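Local coordinates for ATP-dependent RNA helicase HrpB (Escherichia coli, PDB 6EUD), which hydrolyses ATP to ADP and phosphate as a DExH-box NTPase of the DEAH/RHA helicase group that binds single-stranded RNA, at residues L211-L222 against R269-E279. Residues are numbered along the deposited sequence; the frame is centred on the assembly and turned at random.
Sequences LRQESGSLLLFL and RKVVLATNIAE
Arg269 binds three carbonyl oxygens, one in the last turn of helix 199-213 (Leu211) and two in the loop after it (Glu214, Gly216). Arg269 NE and NH2 grip Gly216 O side-on; NH2 lies in that carbonyl plane on a lone pair at 2.8 Å, whereas NE sits above it. Arg269 NH2 also donates to Glu214 O at 2.8 Å, and Arg269 NH1 to Leu211 O at 2.7 Å. A bend at chi3 turns the guanidinium of Arg269 into the loop, where Leu211 CD2 lies 3.7 Å above the centre of one face. These bonds tie the C-terminal end of the helix to the start of the neighbouring strand.

Strands 217-221 and 269-274 run parallel, their N-to-C directions differing by 14°, with backbone bonds from Leu218 N to Lys270 O through Leu222 N to Ala274 O. Ser217 OG extends the pairing by one bond, accepting Lys270 N at 3.0 Å and 177°.

Apolar side chains meet on both faces of the strand pair. Leu218 and Val271 lie side by side, pointing the same way, while Leu220 and Leu273 slant across each other and meet at their CD2 atoms; on the other face Leu219 CD1 meets Val272 CG1 at 3.7 Å. Phe221, its CG anti to the carbonyl carbon (chi1 -70°), sets CE2 3.6 Å from Ala278 CB.

Both strands belong to the sheet of the C-terminal helicase domain, a P-loop NTPase fold: strand 287-302 flanks 217-221, strand 243-248 flanks 269-274, and helix 199-213 packs over Leu218 and Leu220.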
loop_
_atom_site.group_PDB
_atom_site.type_symbol
_atom_site.label_atom_id
_atom_site.label_comp_id
_atom_site.label_asym_id
_atom_site.label_seq_id
_atom_site.Cartn_x
_atom_site.Cartn_y
_atom_site.Cartn_z
ATOM N N LEU A 211 -37.847 -0.011 15.208
ATOM C CA LEU A 211 -38.775 1.068 15.487
ATOM C C LEU A 211 -40.050 0.523 16.105
ATOM O O LEU A 211 -40.694 1.177 16.914
ATOM C CB LEU A 211 -39.101 1.836 14.201
ATOM C CG LEU A 211 -37.925 2.599 13.582
ATOM C CD1 LEU A 211 -38.306 3.215 12.239
ATOM C CD2 LEU A 211 -37.446 3.662 14.539
ATOM N N ARG A 212 -40.414 -0.687 15.713
ATOM C CA ARG A 212 -41.655 -1.283 16.173
ATOM C C ARG A 212 -41.527 -1.795 17.600
ATOM O O ARG A 212 -42.472 -1.739 18.362
ATOM C CB ARG A 212 -42.077 -2.421 15.250
ATOM C CG ARG A 212 -43.497 -2.949 15.503
ATOM C CD ARG A 212 -43.772 -4.244 14.731
ATOM N NE ARG A 212 -42.983 -5.360 15.252
ATOM C CZ ARG A 212 -43.320 -6.085 16.319
ATOM N NH1 ARG A 212 -44.442 -5.821 16.988
ATOM N NH2 ARG A 212 -42.539 -7.081 16.725
ATOM N N GLN A 213 -40.359 -2.306 17.958
ATOM C CA GLN A 213 -40.200 -2.916 19.263
ATOM C C GLN A 213 -39.666 -1.945 20.300
ATOM O O GLN A 213 -39.870 -2.134 21.496
ATOM C CB GLN A 213 -39.276 -4.132 19.177
ATOM C CG GLN A 213 -39.863 -5.298 18.419
ATOM C CD GLN A 213 -39.029 -6.552 18.579
ATOM O OE1 GLN A 213 -38.317 -6.714 19.572
ATOM N NE2 GLN A 213 -39.103 -7.444 17.597
ATOM N N GLU A 214 -38.975 -0.910 19.847
ATOM C CA GLU A 214 -38.227 -0.078 20.772
ATOM C C GLU A 214 -38.657 1.372 20.649
ATOM O O GLU A 214 -39.134 1.824 19.612
ATOM C CB GLU A 214 -36.709 -0.196 20.550
ATOM C CG GLU A 214 -36.154 -1.612 20.439
ATOM C CD GLU A 214 -36.319 -2.423 21.700
ATOM O OE1 GLU A 214 -36.540 -1.830 22.782
ATOM O OE2 GLU A 214 -36.215 -3.664 21.602
ATOM N N SER A 215 -38.500 2.081 21.752
ATOM C CA SER A 215 -38.861 3.483 21.849
ATOM C C SER A 215 -37.664 4.366 21.498
ATOM O O SER A 215 -36.525 4.010 21.790
ATOM C CB SER A 215 -39.367 3.782 23.264
ATOM O OG SER A 215 -39.309 5.167 23.535
ATOM N N GLY A 216 -37.917 5.504 20.853
ATOM C CA GLY A 216 -36.878 6.510 20.667
ATOM C C GLY A 216 -36.502 6.826 19.240
ATOM O O GLY A 216 -37.014 6.215 18.304
ATOM N N SER A 217 -35.622 7.805 19.072
ATOM C CA SER A 217 -35.097 8.122 17.753
ATOM C C SER A 217 -33.896 7.248 17.479
ATOM O O SER A 217 -33.237 6.752 18.404
ATOM C CB SER A 217 -34.727 9.599 17.624
ATOM O OG SER A 217 -35.898 10.390 17.531
ATOM N N LEU A 218 -33.618 7.081 16.190
ATOM C CA LEU A 218 -32.748 6.034 15.723
ATOM C C LEU A 218 -31.716 6.592 14.761
ATOM O O LEU A 218 -32.060 7.355 13.854
ATOM C CB LEU A 218 -33.579 4.933 15.048
ATOM C CG LEU A 218 -32.929 3.621 14.600
ATOM C CD1 LEU A 218 -33.981 2.483 14.545
ATOM C CD2 LEU A 218 -32.289 3.815 13.243
ATOM N N LEU A 219 -30.461 6.179 14.955
ATOM C CA LEU A 219 -29.356 6.563 14.082
ATOM C C LEU A 219 -28.870 5.343 13.292
ATOM O O LEU A 219 -28.440 4.328 13.860
ATOM C CB LEU A 219 -28.192 7.165 14.888
ATOM C CG LEU A 219 -26.916 7.561 14.119
ATOM C CD1 LEU A 219 -27.161 8.620 13.006
ATOM C CD2 LEU A 219 -25.862 8.057 15.108
ATOM N N LEU A 220 -28.946 5.458 11.978
ATOM C CA LEU A 220 -28.611 4.366 11.077
ATOM C C LEU A 220 -27.322 4.677 10.318
ATOM O O LEU A 220 -27.283 5.643 9.557
ATOM C CB LEU A 220 -29.773 4.133 10.104
ATOM C CG LEU A 220 -29.579 3.207 8.911
ATOM C CD1 LEU A 220 -29.129 1.810 9.346
ATOM C CD2 LEU A 220 -30.888 3.145 8.101
ATOM N N PHE A 221 -26.281 3.872 10.529
ATOM C CA PHE A 221 -25.009 4.059 9.827
ATOM C C PHE A 221 -24.999 3.266 8.538
ATOM O O PHE A 221 -25.271 2.079 8.560
ATOM C CB PHE A 221 -23.815 3.640 10.704
ATOM C CG PHE A 221 -23.551 4.577 11.883
ATOM C CD1 PHE A 221 -23.962 4.240 13.180
ATOM C CD2 PHE A 221 -22.889 5.791 11.693
ATOM C CE1 PHE A 221 -23.714 5.096 14.270
ATOM C CE2 PHE A 221 -22.637 6.655 12.774
ATOM C CZ PHE A 221 -23.047 6.307 14.063
ATOM N N LEU A 222 -24.688 3.936 7.425
ATOM C CA LEU A 222 -24.619 3.318 6.100
ATOM C C LEU A 222 -23.285 3.663 5.421
ATOM O O LEU A 222 -22.596 4.591 5.854
ATOM C CB LEU A 222 -25.812 3.786 5.263
ATOM C CG LEU A 222 -27.103 3.224 5.848
ATOM C CD1 LEU A 222 -28.355 3.789 5.195
ATOM C CD2 LEU A 222 -27.047 1.693 5.733
ATOM N N ARG A 269 -40.732 10.853 16.104
ATOM C CA ARG A 269 -39.406 10.282 16.274
ATOM C C ARG A 269 -38.694 10.365 14.939
ATOM O O ARG A 269 -39.347 10.389 13.905
ATOM C CB ARG A 269 -39.498 8.830 16.758
ATOM C CG ARG A 269 -40.233 7.902 15.787
ATOM C CD ARG A 269 -40.729 6.632 16.453
ATOM N NE ARG A 269 -39.658 5.902 17.113
ATOM C CZ ARG A 269 -39.708 4.606 17.385
ATOM N NH1 ARG A 269 -40.779 3.906 17.039
ATOM N NH2 ARG A 269 -38.690 4.004 17.995
ATOM N N LYS A 270 -37.368 10.398 14.943
ATOM C CA LYS A 270 -36.623 10.484 13.689
ATOM C C LYS A 270 -35.686 9.306 13.451
ATOM O O LYS A 270 -35.122 8.730 14.384
ATOM C CB LYS A 270 -35.823 11.793 13.639
ATOM C CG LYS A 270 -34.705 11.853 14.657
ATOM C CD LYS A 270 -33.911 13.158 14.601
ATOM C CE LYS A 270 -32.789 13.097 15.628
ATOM N NZ LYS A 270 -31.962 14.312 15.681
ATOM N N VAL A 271 -35.536 8.951 12.180
ATOM C CA VAL A 271 -34.481 8.063 11.746
ATOM C C VAL A 271 -33.439 8.878 11.002
ATOM O O VAL A 271 -33.729 9.455 9.962
ATOM C CB VAL A 271 -34.998 6.946 10.834
ATOM C CG1 VAL A 271 -33.824 6.092 10.323
ATOM C CG2 VAL A 271 -36.031 6.094 11.572
ATOM N N VAL A 272 -32.232 8.931 11.539
ATOM C CA VAL A 272 -31.162 9.646 10.882
ATOM C C VAL A 272 -30.316 8.644 10.127
ATOM O O VAL A 272 -29.769 7.709 10.707
ATOM C CB VAL A 272 -30.301 10.445 11.879
ATOM C CG1 VAL A 272 -29.187 11.142 11.165
ATOM C CG2 VAL A 272 -31.145 11.465 12.590
ATOM N N LEU A 273 -30.246 8.828 8.816
ATOM C CA LEU A 273 -29.464 7.964 7.953
ATOM C C LEU A 273 -28.154 8.690 7.648
ATOM O O LEU A 273 -28.142 9.720 6.990
ATOM C CB LEU A 273 -30.238 7.620 6.673
ATOM C CG LEU A 273 -31.674 7.063 6.756
ATOM C CD1 LEU A 273 -32.731 8.178 6.789
ATOM C CD2 LEU A 273 -31.961 6.074 5.616
ATOM N N ALA A 274 -27.046 8.155 8.138
ATOM C CA ALA A 274 -25.778 8.865 8.059
ATOM C C ALA A 274 -24.642 7.950 7.646
ATOM O O ALA A 274 -24.748 6.718 7.756
ATOM C CB ALA A 274 -25.460 9.527 9.407
ATOM N N THR A 275 -23.561 8.563 7.169
ATOM C CA THR A 275 -22.279 7.887 6.987
ATOM C C THR A 275 -21.497 7.971 8.288
ATOM O O THR A 275 -21.960 8.614 9.236
ATOM C CB THR A 275 -21.463 8.530 5.878
ATOM O OG1 THR A 275 -21.194 9.886 6.249
ATOM C CG2 THR A 275 -22.235 8.514 4.572
ATOM N N ASN A 276 -20.294 7.391 8.338
ATOM C CA ASN A 276 -19.550 7.372 9.606
ATOM C C ASN A 276 -19.034 8.739 10.082
ATOM O O ASN A 276 -18.327 8.826 11.083
ATOM C CB ASN A 276 -18.388 6.371 9.548
ATOM C CG ASN A 276 -17.428 6.639 8.421
ATOM O OD1 ASN A 276 -17.529 7.642 7.706
ATOM N ND2 ASN A 276 -16.482 5.723 8.247
ATOM N N ILE A 277 -19.420 9.811 9.406
ATOM C CA ILE A 277 -19.161 11.136 9.950
ATOM C C ILE A 277 -19.943 11.329 11.257
ATOM O O ILE A 277 -19.613 12.197 12.065
ATOM C CB ILE A 277 -19.539 12.243 8.965
ATOM C CG1 ILE A 277 -21.057 12.412 8.909
ATOM C CG2 ILE A 277 -18.985 11.915 7.589
ATOM C CD1 ILE A 277 -21.491 13.700 8.272
ATOM N N ALA A 278 -20.976 10.515 11.466
ATOM C CA ALA A 278 -21.756 10.600 12.694
ATOM C C ALA A 278 -21.119 9.767 13.811
ATOM O O ALA A 278 -21.556 9.805 14.961
ATOM C CB ALA A 278 -23.188 10.158 12.443
ATOM N N GLU A 279 -20.068 9.032 13.465
ATOM C CA GLU A 279 -19.440 8.109 14.398
ATOM C C GLU A 279 -18.681 8.827 15.515
ATOM O O GLU A 279 -18.721 8.399 16.669
ATOM C CB GLU A 279 -18.500 7.161 13.644
ATOM C CG GLU A 279 -17.974 5.993 14.474
ATOM C CD GLU A 279 -16.973 5.127 13.716
ATOM O OE1 GLU A 279 -17.345 4.552 12.662
ATOM O OE2 GLU A 279 -15.814 5.026 14.186
HETATM O O HOH W 1 -19.933 4.676 7.239
#